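Local coordinates for protein methylglyoxal reductase (NADPH-dependent) (Candida albicans SC5314, PDB 6KWS) that probably reduces methylglyoxal using NADPH, as a member of the dihydroflavonol-4-reductase subfamily, at residues A[230-243]-A[263-275]. The protein carries 1 engineered substitution. Sequence-based numbering, arbitrary orientation.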
ATOM      1  N   ILE A 230     -25.135   5.871   7.194  1.00 61.52           N
ATOM      2  CA  ILE A 230     -23.792   5.294   7.165  1.00 58.40           C
ATOM      3  C   ILE A 230     -23.302   5.279   5.723  1.00 56.54           C
ATOM      4  O   ILE A 230     -24.051   4.846   4.840  1.00 56.69           O
ATOM      5  CB  ILE A 230     -23.821   3.891   7.749  1.00 59.07           C
ATOM      6  CG1 ILE A 230     -24.180   3.973   9.237  1.00 56.80           C
ATOM      7  CG2 ILE A 230     -22.510   3.168   7.464  1.00 56.72           C
ATOM      8  CD1 ILE A 230     -24.452   2.641   9.856  1.00 57.29           C
ATOM      9  N   PRO A 231     -22.074   5.720   5.440  1.00 58.39           N
ATOM     10  CA  PRO A 231     -21.618   5.741   4.048  1.00 56.74           C
ATOM     11  C   PRO A 231     -21.675   4.348   3.441  1.00 62.07           C
ATOM     12  O   PRO A 231     -21.649   3.332   4.141  1.00 62.38           O
ATOM     13  CB  PRO A 231     -20.172   6.243   4.141  1.00 49.44           C
ATOM     14  CG  PRO A 231     -20.029   6.814   5.501  1.00 56.21           C
ATOM     15  CD  PRO A 231     -20.977   6.042   6.369  1.00 59.88           C
ATOM     16  N   ALA A 232     -21.806   4.308   2.126  1.00 60.10           N
ATOM     17  CA  ALA A 232     -21.570   3.080   1.401  1.00 55.33           C
ATOM     18  C   ALA A 232     -20.077   3.025   1.092  1.00 58.76           C
ATOM     19  O   ALA A 232     -19.505   3.978   0.546  1.00 61.91           O
ATOM     20  CB  ALA A 232     -22.414   3.013   0.131  1.00 54.67           C
ATOM     21  N   SER A 233     -19.443   1.947   1.523  1.00 46.19           N
ATOM     22  CA  SER A 233     -18.041   1.697   1.247  1.00 42.29           C
ATOM     23  C   SER A 233     -17.881   0.205   1.388  1.00 43.91           C
ATOM     24  O   SER A 233     -18.363  -0.371   2.369  1.00 41.27           O
ATOM     25  CB  SER A 233     -17.106   2.416   2.219  1.00 42.98           C
ATOM     26  OG  SER A 233     -17.115   3.813   1.982  1.00 61.40           O
ATOM     27  N   LYS A 234     -17.244  -0.421   0.413  1.00 34.70           N
ATOM     28  CA  LYS A 234     -17.049  -1.837   0.573  1.00 35.02           C
ATOM     29  C   LYS A 234     -15.863  -2.265  -0.270  1.00 38.55           C
ATOM     30  O   LYS A 234     -15.506  -1.596  -1.245  1.00 39.23           O
ATOM     31  CB  LYS A 234     -18.321  -2.594   0.204  1.00 33.90           C
ATOM     32  CG  LYS A 234     -18.653  -2.574  -1.246  1.00 31.06           C
ATOM     33  CD  LYS A 234     -20.084  -3.051  -1.382  1.00 44.49           C
ATOM     34  CE  LYS A 234     -20.329  -3.766  -2.675  1.00 44.26           C
ATOM     35  NZ  LYS A 234     -21.645  -3.357  -3.189  1.00 44.47           N
ATOM     36  N   GLY A 235     -15.241  -3.366   0.141  1.00 32.32           N
ATOM     37  CA  GLY A 235     -14.177  -3.944  -0.647  1.00 32.31           C
ATOM     38  C   GLY A 235     -13.387  -4.929   0.185  1.00 34.26           C
ATOM     39  O   GLY A 235     -13.819  -5.352   1.258  1.00 38.24           O
ATOM     40  N   GLY A 236     -12.249  -5.323  -0.357  1.00 30.71           N
ATOM     41  CA  GLY A 236     -11.298  -6.050   0.430  1.00 27.26           C
ATOM     42  C   GLY A 236     -10.458  -5.103   1.253  1.00 30.88           C
ATOM     43  O   GLY A 236     -10.286  -3.933   0.920  1.00 32.61           O
ATOM     44  N   TRP A 237      -9.934  -5.608   2.361  1.00 29.99           N
ATOM     45  CA  TRP A 237      -9.059  -4.821   3.207  1.00 28.55           C
ATOM     46  C   TRP A 237      -7.923  -5.727   3.651  1.00 31.61           C
ATOM     47  O   TRP A 237      -8.015  -6.955   3.568  1.00 29.97           O
ATOM     48  CB  TRP A 237      -9.819  -4.256   4.421  1.00 30.32           C
ATOM     49  CG  TRP A 237     -10.150  -5.374   5.344  1.00 32.95           C
ATOM     50  CD1 TRP A 237     -11.215  -6.229   5.262  1.00 31.50           C
ATOM     51  CD2 TRP A 237      -9.342  -5.841   6.428  1.00 34.57           C
ATOM     52  NE1 TRP A 237     -11.126  -7.190   6.246  1.00 29.04           N
ATOM     53  CE2 TRP A 237      -9.985  -6.971   6.974  1.00 32.84           C
ATOM     54  CE3 TRP A 237      -8.135  -5.407   6.992  1.00 29.99           C
ATOM     55  CZ2 TRP A 237      -9.464  -7.669   8.054  1.00 31.64           C
ATOM     56  CZ3 TRP A 237      -7.629  -6.092   8.063  1.00 32.41           C
ATOM     57  CH2 TRP A 237      -8.293  -7.216   8.587  1.00 32.41           C
ATOM     58  N   VAL A 238      -6.860  -5.111   4.152  1.00 34.72           N
ATOM     59  CA  VAL A 238      -5.743  -5.834   4.747  1.00 28.27           C
ATOM     60  C   VAL A 238      -5.050  -4.859   5.686  1.00 29.59           C
ATOM     61  O   VAL A 238      -5.034  -3.652   5.434  1.00 31.13           O
ATOM     62  CB  VAL A 238      -4.797  -6.371   3.649  1.00 28.33           C
ATOM     63  CG1 VAL A 238      -4.285  -5.217   2.827  1.00 32.71           C
ATOM     64  CG2 VAL A 238      -3.648  -7.131   4.239  1.00 28.86           C
ATOM     65  N   ASP A 239      -4.521  -5.372   6.794  1.00 32.00           N
ATOM     66  CA  ASP A 239      -3.850  -4.509   7.759  1.00 29.69           C
ATOM     67  C   ASP A 239      -2.480  -4.087   7.234  1.00 32.36           C
ATOM     68  O   ASP A 239      -1.763  -4.879   6.614  1.00 30.25           O
ATOM     69  CB  ASP A 239      -3.712  -5.223   9.107  1.00 36.04           C
ATOM     70  CG  ASP A 239      -3.137  -4.324  10.201  1.00 35.43           C
ATOM     71  OD1 ASP A 239      -1.890  -4.168  10.292  1.00 34.01           O
ATOM     72  OD2 ASP A 239      -3.939  -3.789  10.990  1.00 37.73           O
ATOM     73  N   VAL A 240      -2.118  -2.826   7.514  1.00 31.31           N
ATOM     74  CA  VAL A 240      -0.894  -2.216   6.999  1.00 32.63           C
ATOM     75  C   VAL A 240       0.342  -2.961   7.474  1.00 37.37           C
ATOM     76  O   VAL A 240       1.346  -3.038   6.752  1.00 38.06           O
ATOM     77  CB  VAL A 240      -0.830  -0.730   7.408  1.00 32.96           C
ATOM     78  CG1 VAL A 240      -0.827  -0.605   8.911  1.00 31.23           C
ATOM     79  CG2 VAL A 240       0.397  -0.037   6.805  1.00 28.93           C
ATOM     80  N   ARG A 241       0.299  -3.515   8.690  1.00 36.48           N
ATOM     81  CA  ARG A 241       1.452  -4.227   9.223  1.00 33.65           C
ATOM     82  C   ARG A 241       1.723  -5.515   8.448  1.00 37.30           C
ATOM     83  O   ARG A 241       2.885  -5.891   8.245  1.00 34.07           O
ATOM     84  CB  ARG A 241       1.228  -4.493  10.705  1.00 33.73           C
ATOM     85  CG  ARG A 241       1.330  -3.214  11.522  1.00 34.14           C
ATOM     86  CD  ARG A 241       0.703  -3.352  12.887  1.00 30.75           C
ATOM     87  NE  ARG A 241      -0.725  -3.650  12.801  1.00 37.40           N
ATOM     88  CZ  ARG A 241      -1.538  -3.713  13.855  1.00 37.53           C
ATOM     89  NH1 ARG A 241      -1.071  -3.485  15.074  1.00 33.25           N
ATOM     90  NH2 ARG A 241      -2.825  -3.989  13.688  1.00 36.02           N
ATOM     91  N   ASP A 242       0.666  -6.197   7.989  1.00 39.30           N
ATOM     92  CA  ASP A 242       0.861  -7.378   7.149  1.00 38.30           C
ATOM     93  C   ASP A 242       1.345  -7.006   5.752  1.00 35.06           C
ATOM     94  O   ASP A 242       2.133  -7.739   5.145  1.00 35.76           O
ATOM     95  CB  ASP A 242      -0.434  -8.182   7.095  1.00 36.80           C
ATOM     96  CG  ASP A 242      -0.864  -8.645   8.474  1.00 43.44           C
ATOM     97  OD1 ASP A 242       0.064  -8.949   9.277  1.00 45.96           O
ATOM     98  OD2 ASP A 242      -2.095  -8.684   8.769  1.00 39.97           O
ATOM     99  N   VAL A 243       0.902  -5.872   5.228  1.00 34.82           N
ATOM    100  CA  VAL A 243       1.428  -5.409   3.956  1.00 32.59           C
ATOM    101  C   VAL A 243       2.913  -5.123   4.091  1.00 37.29           C
ATOM    102  O   VAL A 243       3.735  -5.640   3.321  1.00 40.02           O
ATOM    103  CB  VAL A 243       0.640  -4.175   3.475  1.00 37.08           C
ATOM    104  CG1 VAL A 243       1.185  -3.659   2.157  1.00 30.92           C
ATOM    105  CG2 VAL A 243      -0.845  -4.509   3.345  1.00 31.59           C
ATOM    106  N   LEU A 263      -2.460  -9.003  -1.426  1.00 33.45           N
ATOM    107  CA  LEU A 263      -2.561  -8.819   0.015  1.00 32.72           C
ATOM    108  C   LEU A 263      -3.986  -8.428   0.345  1.00 35.68           C
ATOM    109  O   LEU A 263      -4.404  -7.283   0.124  1.00 31.61           O
ATOM    110  CB  LEU A 263      -1.557  -7.805   0.544  1.00 31.67           C
ATOM    111  CG  LEU A 263      -0.546  -8.778   1.146  1.00 39.83           C
ATOM    112  CD1 LEU A 263       0.478  -9.202   0.094  1.00 40.52           C
ATOM    113  CD2 LEU A 263       0.077  -8.331   2.442  1.00 37.64           C
ATOM    114  N   ASN A 264      -4.727  -9.406   0.862  1.00 39.44           N
ATOM    115  CA  ASN A 264      -6.101  -9.193   1.274  1.00 33.34           C
ATOM    116  C   ASN A 264      -6.430 -10.148   2.409  1.00 35.72           C
ATOM    117  O   ASN A 264      -6.234 -11.361   2.296  1.00 43.49           O
ATOM    118  CB  ASN A 264      -7.072  -9.389   0.112  1.00 30.73           C
ATOM    119  CG  ASN A 264      -8.506  -9.069   0.508  1.00 32.23           C
ATOM    120  OD1 ASN A 264      -8.907  -7.916   0.514  1.00 32.12           O
ATOM    121  ND2 ASN A 264      -9.271 -10.087   0.856  1.00 30.38           N
ATOM    122  N   SER A 265      -6.931  -9.586   3.497  1.00 31.47           N
ATOM    123  CA  SER A 265      -7.368 -10.338   4.651  1.00 29.69           C
ATOM    124  C   SER A 265      -8.855 -10.695   4.633  1.00 32.54           C
ATOM    125  O   SER A 265      -9.261 -11.637   5.319  1.00 36.15           O
ATOM    126  CB  SER A 265      -7.069  -9.522   5.904  1.00 32.06           C
ATOM    127  OG  SER A 265      -7.228 -10.312   7.066  1.00 45.97           O
ATOM    128  N   GLY A 266      -9.685  -9.957   3.916  1.00 25.76           N
ATOM    129  CA  GLY A 266     -11.103 -10.202   4.005  1.00 26.16           C
ATOM    130  C   GLY A 266     -11.885  -9.071   3.379  1.00 29.60           C
ATOM    131  O   GLY A 266     -11.338  -8.215   2.685  1.00 32.59           O
ATOM    132  N   ARG A 267     -13.179  -9.090   3.647  1.00 30.03           N
ATOM    133  CA  ARG A 267     -14.116  -8.169   3.034  1.00 32.49           C
ATOM    134  C   ARG A 267     -14.747  -7.305   4.116  1.00 32.55           C
ATOM    135  O   ARG A 267     -14.842  -7.708   5.281  1.00 30.56           O
ATOM    136  CB  ARG A 267     -15.190  -8.940   2.255  1.00 29.63           C
ATOM    137  CG  ARG A 267     -14.655  -9.701   1.071  1.00 26.13           C
ATOM    138  CD  ARG A 267     -14.002  -8.760   0.070  1.00 35.09           C
ATOM    139  NE  ARG A 267     -14.142  -9.242  -1.307  1.00 42.75           N
ATOM    140  CZ  ARG A 267     -13.993  -8.479  -2.392  1.00 43.43           C
ATOM    141  NH1 ARG A 267     -13.705  -7.185  -2.272  1.00 34.73           N
ATOM    142  NH2 ARG A 267     -14.145  -9.009  -3.605  1.00 40.53           N
ATOM    143  N   PHE A 268     -15.158  -6.100   3.738  1.00 31.85           N
ATOM    144  CA  PHE A 268     -15.858  -5.232   4.679  1.00 34.74           C
ATOM    145  C   PHE A 268     -16.888  -4.400   3.930  1.00 34.36           C
ATOM    146  O   PHE A 268     -16.753  -4.142   2.725  1.00 32.70           O
ATOM    147  CB  PHE A 268     -14.908  -4.275   5.411  1.00 31.35           C
ATOM    148  CG  PHE A 268     -14.481  -3.118   4.569  1.00 32.85           C
ATOM    149  CD1 PHE A 268     -13.472  -3.267   3.625  1.00 33.55           C
ATOM    150  CD2 PHE A 268     -15.120  -1.895   4.674  1.00 32.38           C
ATOM    151  CE1 PHE A 268     -13.091  -2.199   2.808  1.00 33.75           C
ATOM    152  CE2 PHE A 268     -14.753  -0.835   3.868  1.00 33.86           C
ATOM    153  CZ  PHE A 268     -13.736  -0.982   2.933  1.00 34.87           C
ATOM    154  N   THR A 269     -17.910  -3.969   4.667  1.00 32.92           N
ATOM    155  CA  THR A 269     -18.679  -2.783   4.317  1.00 36.11           C
ATOM    156  C   THR A 269     -18.589  -1.788   5.467  1.00 36.87           C
ATOM    157  O   THR A 269     -18.074  -2.098   6.542  1.00 41.36           O
ATOM    158  CB  THR A 269     -20.147  -3.100   4.022  1.00 38.05           C
ATOM    159  OG1 THR A 269     -20.879  -3.143   5.255  1.00 41.91           O
ATOM    160  CG2 THR A 269     -20.274  -4.416   3.290  1.00 37.13           C
ATOM    161  N   SER A 270     -19.082  -0.572   5.237  1.00 39.68           N
ATOM    162  CA  SER A 270     -19.037   0.420   6.304  1.00 40.70           C
ATOM    163  C   SER A 270     -19.784  -0.063   7.530  1.00 38.71           C
ATOM    164  O   SER A 270     -19.382   0.237   8.659  1.00 39.10           O
ATOM    165  CB  SER A 270     -19.610   1.745   5.830  1.00 39.51           C
ATOM    166  OG  SER A 270     -18.684   2.375   4.980  1.00 47.61           O
ATOM    167  N   GLN A 271     -20.855  -0.829   7.332  1.00 38.92           N
ATOM    168  CA  GLN A 271     -21.572  -1.368   8.477  1.00 42.82           C
ATOM    169  C   GLN A 271     -20.683  -2.306   9.289  1.00 40.89           C
ATOM    170  O   GLN A 271     -20.804  -2.370  10.519  1.00 37.37           O
ATOM    171  CB  GLN A 271     -22.846  -2.077   8.007  1.00 42.12           C
ATOM    172  CG  GLN A 271     -23.679  -2.626   9.132  1.00 44.50           C
ATOM    173  CD  GLN A 271     -24.392  -1.541   9.926  1.00 48.89           C
ATOM    174  OE1 GLN A 271     -25.182  -0.759   9.379  1.00 46.86           O
ATOM    175  NE2 GLN A 271     -24.124  -1.496  11.229  1.00 43.93           N
ATOM    176  N   SER A 272     -19.767  -3.019   8.626  1.00 37.89           N
ATOM    177  CA  SER A 272     -18.827  -3.853   9.360  1.00 36.33           C
ATOM    178  C   SER A 272     -18.042  -3.016  10.349  1.00 37.89           C
ATOM    179  O   SER A 272     -17.851  -3.415  11.503  1.00 38.83           O
ATOM    180  CB  SER A 272     -17.873  -4.546   8.396  1.00 35.80           C
ATOM    181  OG  SER A 272     -18.592  -5.237   7.401  1.00 42.48           O
ATOM    182  N   LEU A 273     -17.603  -1.834   9.914  1.00 39.50           N
ATOM    183  CA  LEU A 273     -16.772  -0.983  10.756  1.00 36.31           C
ATOM    184  C   LEU A 273     -17.580  -0.376  11.889  1.00 37.50           C
ATOM    185  O   LEU A 273     -17.142  -0.380  13.045  1.00 37.23           O
ATOM    186  CB  LEU A 273     -16.137   0.104   9.902  1.00 39.21           C
ATOM    187  CG  LEU A 273     -15.489  -0.413   8.627  1.00 34.93           C
ATOM    188  CD1 LEU A 273     -14.873   0.751   7.869  1.00 36.96           C
ATOM    189  CD2 LEU A 273     -14.449  -1.486   8.962  1.00 29.27           C
ATOM    190  N   VAL A 274     -18.761   0.166  11.564  1.00 37.96           N
ATOM    191  CA  VAL A 274     -19.693   0.674  12.572  1.00 39.30           C
ATOM    192  C   VAL A 274     -19.907  -0.354  13.679  1.00 40.94           C
ATOM    193  O   VAL A 274     -19.701  -0.064  14.864  1.00 43.14           O
ATOM    194  CB  VAL A 274     -21.027   1.070  11.923  1.00 40.96           C
ATOM    195  CG1 VAL A 274     -22.009   1.500  12.989  1.00 43.49           C
ATOM    196  CG2 VAL A 274     -20.797   2.185  10.915  1.00 43.64           C
ATOM    197  N   ASP A 275     -20.293  -1.580  13.299  1.00 38.50           N
ATOM    198  CA  ASP A 275     -20.550  -2.638  14.281  1.00 39.27           C
ATOM    199  C   ASP A 275     -19.352  -2.875  15.197  1.00 41.99           C
ATOM    200  O   ASP A 275     -19.513  -2.986  16.421  1.00 42.15           O
ATOM    201  CB  ASP A 275     -20.931  -3.944  13.577  1.00 40.82           C
ATOM    202  CG  ASP A 275     -22.345  -3.917  12.984  1.00 53.92           C
ATOM    203  OD1 ASP A 275     -23.125  -2.983  13.310  1.00 56.09           O
ATOM    204  OD2 ASP A 275     -22.674  -4.843  12.190  1.00 57.39           O
TER
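Gly-235 and Phe-268 exchange two backbone hydrogen bonds, Gly-235 N to Phe-268 O (3.1 Å) and Phe-268 N to Gly-235 O (2.9 Å), an antiparallel ladder joining strands 234-239 and 266-269. The next hydrogen-bonded pair, Trp-237 with Gly-266, illustrates a classic beta bulge: Ser-265 and Gly-266 both face Trp-237, whose carbonyl O takes a good bond from Ser-265 N (2.8 Å) and a weak one from Gly-266 N.

Aromatic contacts cover one face of this ladder. Ser-265 CB lies over the six-membered ring of Trp-237, 3.8 Å from its centroid, a CH-pi contact, while Ser-265 OG bonds to Tyr-321 O. CG of Phe-268 sits between the backbone N and the carbonyl carbon (chi1 77°), which turns the ring face over Gly-235 N, its CD1 3.9 Å from Trp-237 CB. From the other face of the sheet, Arg-267 reaches out to a salt bridge with Glu-136.

Apolar groups close both ends. Ile-230 CD1 meets Val-274 CG2 tip to tip at 3.8 Å, and Leu-263 CD2 lies 4.0 Å from CG2 of Val-243, whose side chain neighbours the NADPH-binding residues Ile-13 and Val-197.

Both strands lead into helices, at N-caps Asp-239 and Thr-269; Thr-269 and Ser-272 form a capping box. Backbone bonding thus sets the register, and glycine suits Gly-235 and Gly-266, where a CB would press against the preceding carbonyl O.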